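DynF (Micromonospora chersina, PDB 6UBL) is of unknown function but belongs to the dynemicin biosynthesis pathway, forms a beta barrel that holds palmitic acid, and probably binds an elongated hydrophobic molecule. Local coordinates at residues A[20-25]-A[206-211]; A[38-43]-A[200-205]; A[61-66]-A[85-90]. One frame throughout, in Å; residues are numbered along the deposited sequence.

The three contacts run from the surface of the barrel to its interior, where a palmitic acid lies. Interaction 1 is a surface contact, in which an early loop meets the C-terminal tail through one backbone bond and a proline over a tyrosine ring. Interactions 2 and 3 are partly buried pairings of antiparallel strands. They share one sheet region, because strand 37-50 of interaction 2 lies beside strand 54-68 of interaction 3, and both touch the palmitic acid. Their inner chemistry is apolar, apart from the polar group round D38 and Y205 at the acid end, whereas the outer face of interaction 3 carries a salt bridge. N39 and R65 tie all three together, and M211 of the tail lies against W63.

Interaction 1 of 3, residues A[20-25]-A[206-211]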
# COMPACT_ATOMS: atom_id res chain seq x y z
N ASN A 20 9.13 -12.18 -25.20
CA ASN A 20 7.85 -11.50 -25.25
C ASN A 20 6.78 -12.42 -25.81
O ASN A 20 7.03 -13.27 -26.67
CB ASN A 20 8.00 -10.26 -26.12
CG ASN A 20 8.59 -9.10 -25.37
OD1 ASN A 20 7.89 -8.40 -24.64
ND2 ASN A 20 9.90 -8.93 -25.48
N VAL A 21 5.57 -12.24 -25.30
CA VAL A 21 4.39 -12.95 -25.75
C VAL A 21 3.41 -11.93 -26.32
O VAL A 21 3.10 -10.92 -25.67
CB VAL A 21 3.74 -13.75 -24.61
CG1 VAL A 21 2.63 -14.63 -25.16
CG2 VAL A 21 4.79 -14.59 -23.88
N TYR A 22 2.93 -12.20 -27.53
CA TYR A 22 2.05 -11.30 -28.26
C TYR A 22 0.81 -12.05 -28.72
O TYR A 22 0.68 -13.27 -28.52
CB TYR A 22 2.76 -10.76 -29.51
CG TYR A 22 4.00 -9.97 -29.20
CD1 TYR A 22 3.91 -8.70 -28.67
CD2 TYR A 22 5.24 -10.50 -29.45
CE1 TYR A 22 5.04 -7.97 -28.39
CE2 TYR A 22 6.39 -9.79 -29.17
CZ TYR A 22 6.27 -8.51 -28.64
OH TYR A 22 7.42 -7.80 -28.37
N ALA A 23 -0.10 -11.31 -29.35
CA ALA A 23 -1.31 -11.89 -29.91
C ALA A 23 -1.00 -13.12 -30.76
O ALA A 23 -0.02 -13.13 -31.51
CB ALA A 23 -2.05 -10.86 -30.76
N GLY A 24 -1.86 -14.13 -30.66
CA GLY A 24 -1.65 -15.38 -31.35
C GLY A 24 -1.34 -16.48 -30.34
O GLY A 24 -1.76 -17.63 -30.50
N ALA A 25 -0.62 -16.10 -29.30
CA ALA A 25 -0.25 -17.04 -28.26
C ALA A 25 -1.49 -17.46 -27.48
O ALA A 25 -2.30 -16.61 -27.08
CB ALA A 25 0.76 -16.40 -27.32
N LEU A 206 -1.64 -8.40 -27.24
CA LEU A 206 -1.65 -7.43 -28.32
C LEU A 206 -0.61 -7.78 -29.38
O LEU A 206 0.36 -8.51 -29.14
CB LEU A 206 -1.32 -6.05 -27.76
CG LEU A 206 -2.32 -5.59 -26.70
CD1 LEU A 206 -1.84 -4.32 -26.03
CD2 LEU A 206 -3.69 -5.40 -27.33
N LYS A 207 -0.84 -7.26 -30.58
CA LYS A 207 0.19 -7.24 -31.60
C LYS A 207 1.19 -6.14 -31.27
O LYS A 207 0.82 -5.11 -30.68
CB LYS A 207 -0.42 -6.96 -32.97
CG LYS A 207 -1.37 -8.03 -33.48
CD LYS A 207 -1.96 -7.61 -34.82
CE LYS A 207 -2.72 -8.75 -35.49
NZ LYS A 207 -3.74 -9.39 -34.61
N PRO A 208 2.47 -6.30 -31.65
CA PRO A 208 3.43 -5.21 -31.41
C PRO A 208 2.96 -3.87 -31.93
O PRO A 208 3.20 -2.84 -31.27
CB PRO A 208 4.71 -5.71 -32.11
CG PRO A 208 4.58 -7.21 -32.09
CD PRO A 208 3.10 -7.51 -32.21
N ASP A 209 2.29 -3.83 -33.08
CA ASP A 209 1.86 -2.55 -33.65
C ASP A 209 0.63 -1.97 -32.97
O ASP A 209 0.17 -0.90 -33.37
CB ASP A 209 1.66 -2.66 -35.17
CG ASP A 209 0.48 -3.54 -35.55
OD1 ASP A 209 -0.26 -4.01 -34.66
OD2 ASP A 209 0.29 -3.76 -36.77
N GLN A 210 0.06 -2.66 -31.98
CA GLN A 210 -1.04 -2.10 -31.20
C GLN A 210 -0.55 -1.34 -29.97
O GLN A 210 -1.37 -0.92 -29.15
CB GLN A 210 -1.97 -3.21 -30.74
CG GLN A 210 -2.79 -3.83 -31.83
CD GLN A 210 -3.67 -4.93 -31.30
OE1 GLN A 210 -3.20 -6.02 -30.98
NE2 GLN A 210 -4.96 -4.65 -31.18
N MET A 211 0.76 -1.17 -29.83
CA MET A 211 1.33 -0.59 -28.64
C MET A 211 2.17 0.63 -29.03
O MET A 211 3.09 1.03 -28.32
CB MET A 211 2.20 -1.63 -27.93
CG MET A 211 1.47 -2.96 -27.79
SD MET A 211 2.50 -4.27 -27.11
CE MET A 211 2.94 -3.44 -25.60
OXT MET A 211 1.93 1.24 -30.08
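The backbone N of A23 donates to L206 O (2.8 Å) where the early loop of the beta barrel meets the C-terminal tail. This is the one hydrogen bond between 20-25 and 206-211. Its N-H points nearly straight at the oxygen (165°) but arrives from above the carbonyl plane rather than on a lone pair. The CA atoms of A23 and L206 are 4.7 Å apart here, and a small alanine suits such closeness: its CB lies 4.0 Å from K207 CG. Beyond L206 the tail folds into a 3-10 turn at 208-210, which proline begins well with its fixed phi.

The main side-chain contact is between Y22 and P208. With CG anti to its carbonyl carbon (chi1 -62°), the Y22 ring presents one face to the proline, and P208 CG sits almost over its centre, 3.8 Å from the centroid, in a CH-pi contact. The two side chains cross at about a right angle, while L206 O lies at the ring's edge. A serine in place of Y22 would probably leave P208 CG without its aromatic partner and open a gap beside the proline. On the barrel side, the backbone of L206 bonds to N39 and its side chain packs on W63. Within the tail, Q210 OE1 accepts K207 N at 2.7 Å, in the carbonyl plane and on a lone pair.

Interaction 2 of 3, residues A[38-43]-A[200-205]; sequences DNLGIN and FNMGGY. With PLM (palmitic acid), chain C.
Backbone hydrogen bonds join 38-43 and 200-205 as antiparallel strands of the beta barrel. N43 and N201 form a hydrogen-bonded pair, I42 and M202 a non-hydrogen-bonded one. Between I42 and L40 the register slips by one residue, a beta bulge: G41 alone faces both G203 and G204. G41 N donates to G204 O (3.0 Å), and G203 N donates to G41 O (2.7 Å). Glycine fits at 203, where a CB would point at the partner strand.

Polar side chains close both ends. Y205 OH donates to D38 OD1 (2.7 Å), meeting it from above the carboxylate plane. The other oxygen, D38 OD2, is salt-bridged to R68 and lies 2.6 Å from O1 of the palmitic acid. At the far end N201 ND2 reaches N43 OD1 (3.1 Å) on a lone pair and within its own amide plane, although the two amides are turned 66° apart.

Apolar contacts line the interior. I42 extends CG1 anti to its backbone N (chi1 -178°) and puts CD1 3.3 Å from palmitic acid CB and 3.9 Å from F200 CD1. M202 curls at chi2 and chi3, bringing SD to 3.6 Å from palmitic acid C8; its flexible chain suits a lipid surface.

Strand 37-50 is flanked on its other edge by strand 54-68, strand 193-205 by 170-183, while F200 and M202 also touch I158 of strand 154-161.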
# COMPACT_ATOMS: atom_id res chain seq x y z
N ASP A 38 4.30 -10.70 -20.89
CA ASP A 38 2.97 -10.58 -21.48
C ASP A 38 2.76 -9.14 -21.95
O ASP A 38 2.94 -8.19 -21.17
CB ASP A 38 1.91 -10.95 -20.44
CG ASP A 38 1.99 -12.41 -20.03
OD1 ASP A 38 2.35 -13.25 -20.88
OD2 ASP A 38 1.71 -12.72 -18.86
N ASN A 39 2.37 -8.99 -23.21
CA ASN A 39 2.03 -7.69 -23.79
C ASN A 39 0.52 -7.66 -23.89
O ASN A 39 -0.06 -8.29 -24.78
CB ASN A 39 2.70 -7.53 -25.15
CG ASN A 39 4.22 -7.45 -25.04
OD1 ASN A 39 4.79 -6.35 -25.00
ND2 ASN A 39 4.87 -8.60 -24.98
N LEU A 40 -0.13 -6.96 -22.96
CA LEU A 40 -1.56 -7.09 -22.76
C LEU A 40 -2.29 -5.76 -22.83
O LEU A 40 -1.79 -4.74 -22.34
CB LEU A 40 -1.83 -7.70 -21.37
CG LEU A 40 -1.33 -9.11 -21.13
CD1 LEU A 40 -1.27 -9.39 -19.63
CD2 LEU A 40 -2.22 -10.11 -21.84
N GLY A 41 -3.50 -5.79 -23.38
CA GLY A 41 -4.37 -4.65 -23.30
C GLY A 41 -4.99 -4.51 -21.92
O GLY A 41 -5.09 -5.47 -21.16
N ILE A 42 -5.42 -3.28 -21.61
CA ILE A 42 -6.05 -2.98 -20.33
C ILE A 42 -6.87 -1.71 -20.47
O ILE A 42 -6.51 -0.81 -21.22
CB ILE A 42 -4.99 -2.87 -19.20
CG1 ILE A 42 -5.66 -2.61 -17.84
CG2 ILE A 42 -3.99 -1.76 -19.50
CD1 ILE A 42 -4.70 -2.61 -16.67
N ASN A 43 -7.98 -1.64 -19.73
CA ASN A 43 -8.74 -0.41 -19.58
C ASN A 43 -9.05 -0.21 -18.10
O ASN A 43 -8.98 -1.16 -17.29
CB ASN A 43 -10.02 -0.39 -20.42
CG ASN A 43 -10.95 -1.53 -20.11
OD1 ASN A 43 -11.46 -1.65 -19.00
ND2 ASN A 43 -11.19 -2.39 -21.10
N PHE A 200 -10.48 -1.81 -13.12
CA PHE A 200 -9.87 -2.08 -14.41
C PHE A 200 -10.33 -3.43 -14.94
O PHE A 200 -10.89 -4.25 -14.20
CB PHE A 200 -8.33 -1.98 -14.37
CG PHE A 200 -7.63 -3.05 -13.55
CD1 PHE A 200 -7.20 -4.23 -14.13
CD2 PHE A 200 -7.38 -2.86 -12.19
CE1 PHE A 200 -6.55 -5.21 -13.39
CE2 PHE A 200 -6.74 -3.82 -11.45
CZ PHE A 200 -6.32 -5.00 -12.04
N ASN A 201 -10.08 -3.64 -16.23
CA ASN A 201 -10.28 -4.93 -16.87
C ASN A 201 -9.04 -5.24 -17.68
O ASN A 201 -8.55 -4.38 -18.42
CB ASN A 201 -11.47 -4.93 -17.83
CG ASN A 201 -12.78 -4.67 -17.13
OD1 ASN A 201 -13.29 -5.52 -16.41
ND2 ASN A 201 -13.33 -3.48 -17.34
N MET A 202 -8.54 -6.46 -17.54
CA MET A 202 -7.50 -6.92 -18.44
C MET A 202 -8.12 -7.24 -19.79
O MET A 202 -9.24 -7.76 -19.87
CB MET A 202 -6.83 -8.17 -17.90
CG MET A 202 -6.15 -8.00 -16.55
SD MET A 202 -5.00 -6.62 -16.46
CE MET A 202 -3.84 -7.03 -17.77
N GLY A 203 -7.41 -6.90 -20.86
CA GLY A 203 -7.76 -7.40 -22.18
C GLY A 203 -6.99 -8.66 -22.49
O GLY A 203 -6.78 -9.50 -21.61
N GLY A 204 -6.55 -8.80 -23.73
CA GLY A 204 -5.77 -9.96 -24.14
C GLY A 204 -4.44 -9.57 -24.73
O GLY A 204 -4.02 -8.41 -24.64
N TYR A 205 -3.74 -10.54 -25.31
CA TYR A 205 -2.45 -10.25 -25.90
C TYR A 205 -2.61 -9.30 -27.09
O TYR A 205 -3.57 -9.39 -27.86
CB TYR A 205 -1.75 -11.52 -26.38
CG TYR A 205 -1.16 -12.35 -25.27
CD1 TYR A 205 -0.18 -11.84 -24.44
CD2 TYR A 205 -1.55 -13.67 -25.08
CE1 TYR A 205 0.37 -12.61 -23.43
CE2 TYR A 205 -1.01 -14.44 -24.09
CZ TYR A 205 -0.04 -13.91 -23.26
OH TYR A 205 0.49 -14.70 -22.28
C1 PLM C . 0.41 -11.82 -15.92
O1 PLM C . 0.94 -11.15 -16.91
O2 PLM C . 0.29 -13.02 -15.91
C2 PLM C . -0.07 -10.95 -14.81
C3 PLM C . -0.93 -9.78 -15.21
C4 PLM C . -1.35 -9.05 -13.97
C5 PLM C . -1.56 -7.60 -14.13
C6 PLM C . -1.90 -6.92 -12.83
C7 PLM C . -3.00 -5.91 -13.00
C8 PLM C . -2.75 -4.98 -14.16
C9 PLM C . -1.52 -4.13 -14.01
CA PLM C . -1.84 -2.79 -13.40
CB PLM C . -2.46 -1.85 -14.42
CC PLM C . -1.97 -0.44 -14.25
CD PLM C . -2.97 0.52 -13.68
CE PLM C . -2.29 1.63 -12.92
CF PLM C . -3.10 2.88 -12.74
CG PLM C . -2.34 3.93 -12.01

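Interaction 3 of 3, residues A[61-66]-A[85-90]. With PLM (palmitic acid), chain C.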
# COMPACT_ATOMS: atom_id res chain seq x y z
N ASP A 61 -7.56 3.75 -21.48
CA ASP A 61 -7.30 2.58 -22.30
C ASP A 61 -5.80 2.55 -22.59
O ASP A 61 -5.16 3.60 -22.69
CB ASP A 61 -8.12 2.62 -23.59
CG ASP A 61 -7.97 1.35 -24.41
OD1 ASP A 61 -8.18 0.25 -23.85
OD2 ASP A 61 -7.70 1.45 -25.63
N GLY A 62 -5.26 1.35 -22.70
CA GLY A 62 -3.85 1.25 -23.01
C GLY A 62 -3.31 -0.15 -22.89
O GLY A 62 -3.99 -1.12 -23.23
N TRP A 63 -2.07 -0.27 -22.42
CA TRP A 63 -1.41 -1.57 -22.39
C TRP A 63 -0.43 -1.63 -21.24
O TRP A 63 -0.00 -0.61 -20.69
CB TRP A 63 -0.72 -1.86 -23.72
CG TRP A 63 0.16 -0.75 -24.22
CD1 TRP A 63 -0.17 0.20 -25.14
CD2 TRP A 63 1.53 -0.50 -23.85
NE1 TRP A 63 0.90 1.04 -25.36
CE2 TRP A 63 1.95 0.64 -24.58
CE3 TRP A 63 2.42 -1.10 -22.96
CZ2 TRP A 63 3.23 1.17 -24.45
CZ3 TRP A 63 3.69 -0.57 -22.84
CH2 TRP A 63 4.09 0.55 -23.58
N VAL A 64 -0.09 -2.86 -20.87
CA VAL A 64 0.94 -3.15 -19.88
C VAL A 64 1.83 -4.26 -20.44
O VAL A 64 1.40 -5.09 -21.25
CB VAL A 64 0.37 -3.57 -18.52
CG1 VAL A 64 -0.37 -2.41 -17.86
CG2 VAL A 64 -0.56 -4.77 -18.67
N ARG A 65 3.08 -4.26 -19.99
CA ARG A 65 4.03 -5.33 -20.25
C ARG A 65 4.45 -5.88 -18.88
O ARG A 65 4.97 -5.13 -18.04
CB ARG A 65 5.21 -4.81 -21.06
CG ARG A 65 4.76 -4.30 -22.45
CD ARG A 65 5.92 -3.84 -23.33
NE ARG A 65 6.83 -4.95 -23.53
CZ ARG A 65 8.10 -4.94 -23.16
NH1 ARG A 65 8.63 -3.86 -22.61
NH2 ARG A 65 8.86 -6.01 -23.36
N VAL A 66 4.20 -7.17 -18.65
CA VAL A 66 4.38 -7.79 -17.35
C VAL A 66 5.26 -9.02 -17.54
O VAL A 66 4.89 -9.94 -18.27
CB VAL A 66 3.04 -8.20 -16.71
CG1 VAL A 66 3.27 -8.93 -15.40
CG2 VAL A 66 2.14 -6.97 -16.52
N LEU A 85 5.78 -5.40 -13.30
CA LEU A 85 5.21 -4.54 -14.33
C LEU A 85 6.36 -3.69 -14.85
O LEU A 85 6.89 -2.85 -14.11
CB LEU A 85 4.09 -3.69 -13.74
CG LEU A 85 3.42 -2.65 -14.61
CD1 LEU A 85 2.85 -3.27 -15.86
CD2 LEU A 85 2.33 -1.94 -13.81
N ILE A 86 6.77 -3.92 -16.10
CA ILE A 86 7.99 -3.30 -16.61
C ILE A 86 7.76 -2.13 -17.56
O ILE A 86 8.70 -1.35 -17.81
CB ILE A 86 8.95 -4.32 -17.26
CG1 ILE A 86 8.35 -4.94 -18.53
CG2 ILE A 86 9.32 -5.42 -16.28
CD1 ILE A 86 9.32 -5.87 -19.27
N GLU A 87 6.55 -1.98 -18.09
CA GLU A 87 6.26 -0.84 -18.95
C GLU A 87 4.75 -0.72 -19.03
O GLU A 87 4.04 -1.73 -18.97
CB GLU A 87 6.83 -1.04 -20.37
CG GLU A 87 6.92 0.26 -21.18
CD GLU A 87 7.58 0.07 -22.53
OE1 GLU A 87 7.80 -1.09 -22.93
OE2 GLU A 87 7.91 1.09 -23.18
N MET A 88 4.27 0.52 -19.12
CA MET A 88 2.84 0.80 -19.21
C MET A 88 2.63 2.04 -20.05
O MET A 88 3.50 2.91 -20.14
CB MET A 88 2.23 1.03 -17.83
CG MET A 88 0.74 1.31 -17.80
SD MET A 88 0.17 1.29 -16.09
CE MET A 88 1.02 2.68 -15.38
N LYS A 89 1.46 2.11 -20.68
CA LYS A 89 0.95 3.37 -21.21
C LYS A 89 -0.57 3.28 -21.20
O LYS A 89 -1.14 2.43 -21.91
CB LYS A 89 1.45 3.67 -22.63
CG LYS A 89 1.01 5.05 -23.13
CD LYS A 89 1.63 5.45 -24.46
CE LYS A 89 1.41 6.95 -24.75
NZ LYS A 89 2.14 7.43 -25.96
N MET A 90 -1.23 4.11 -20.41
CA MET A 90 -2.68 4.24 -20.47
C MET A 90 -3.03 5.70 -20.67
O MET A 90 -2.39 6.59 -20.08
CB MET A 90 -3.34 3.72 -19.21
CG MET A 90 -3.08 2.25 -18.98
SD MET A 90 -3.91 1.62 -17.53
CE MET A 90 -5.56 1.42 -18.20
C1 PLM C . 0.41 -11.82 -15.92
O1 PLM C . 0.94 -11.15 -16.91
O2 PLM C . 0.29 -13.02 -15.91
C2 PLM C . -0.07 -10.95 -14.81
C3 PLM C . -0.93 -9.78 -15.21
C4 PLM C . -1.35 -9.05 -13.97
C5 PLM C . -1.56 -7.60 -14.13
C6 PLM C . -1.90 -6.92 -12.83
C7 PLM C . -3.00 -5.91 -13.00
C8 PLM C . -2.75 -4.98 -14.16
C9 PLM C . -1.52 -4.13 -14.01
CA PLM C . -1.84 -2.79 -13.40
CB PLM C . -2.46 -1.85 -14.42
CC PLM C . -1.97 -0.44 -14.25
CD PLM C . -2.97 0.52 -13.68
CE PLM C . -2.29 1.63 -12.92
CF PLM C . -3.10 2.88 -12.74
CG PLM C . -2.34 3.93 -12.01
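V64 CB meets L85 CD1 at 3.6 Å on the inner face that strands 61-66 and 85-90 share, and V66 CG2 touches the same methyl. V66, at the end of this close-packed cluster, also borders the palmitic acid, whose O1 lies 3.6 Å from V66 CG1. The backbones also come close at G62, whose CA is 3.2 Å from K89 O; a CB there would collide with K89 O, so glycine is the fitting residue.

The outer face is more polar and partly open to solvent, though M211 of the tail lies on W63 and R65. W63 swings CG between its backbone N and carbonyl carbon (chi1 50°), which lays the indole across the neighbouring strand: K89 CB rests over one face, 3.6 Å from W63 CZ2, and E87 CG meets the ring edge in plane. Beyond it K89 extends away, as a lysine can in solvent. R65 NH1 forms a salt bridge to E87 OE1 (2.9 Å), the carboxylate turned 80° from the guanidinium, and I86 CD1 covers a guanidinium face. N39 and N20 take its NE and NH2.

Here I86 and E87 both face R65, a classic beta bulge in an antiparallel pair of a barrel wall, apolar toward the bound lipid and with a salt bridge outside.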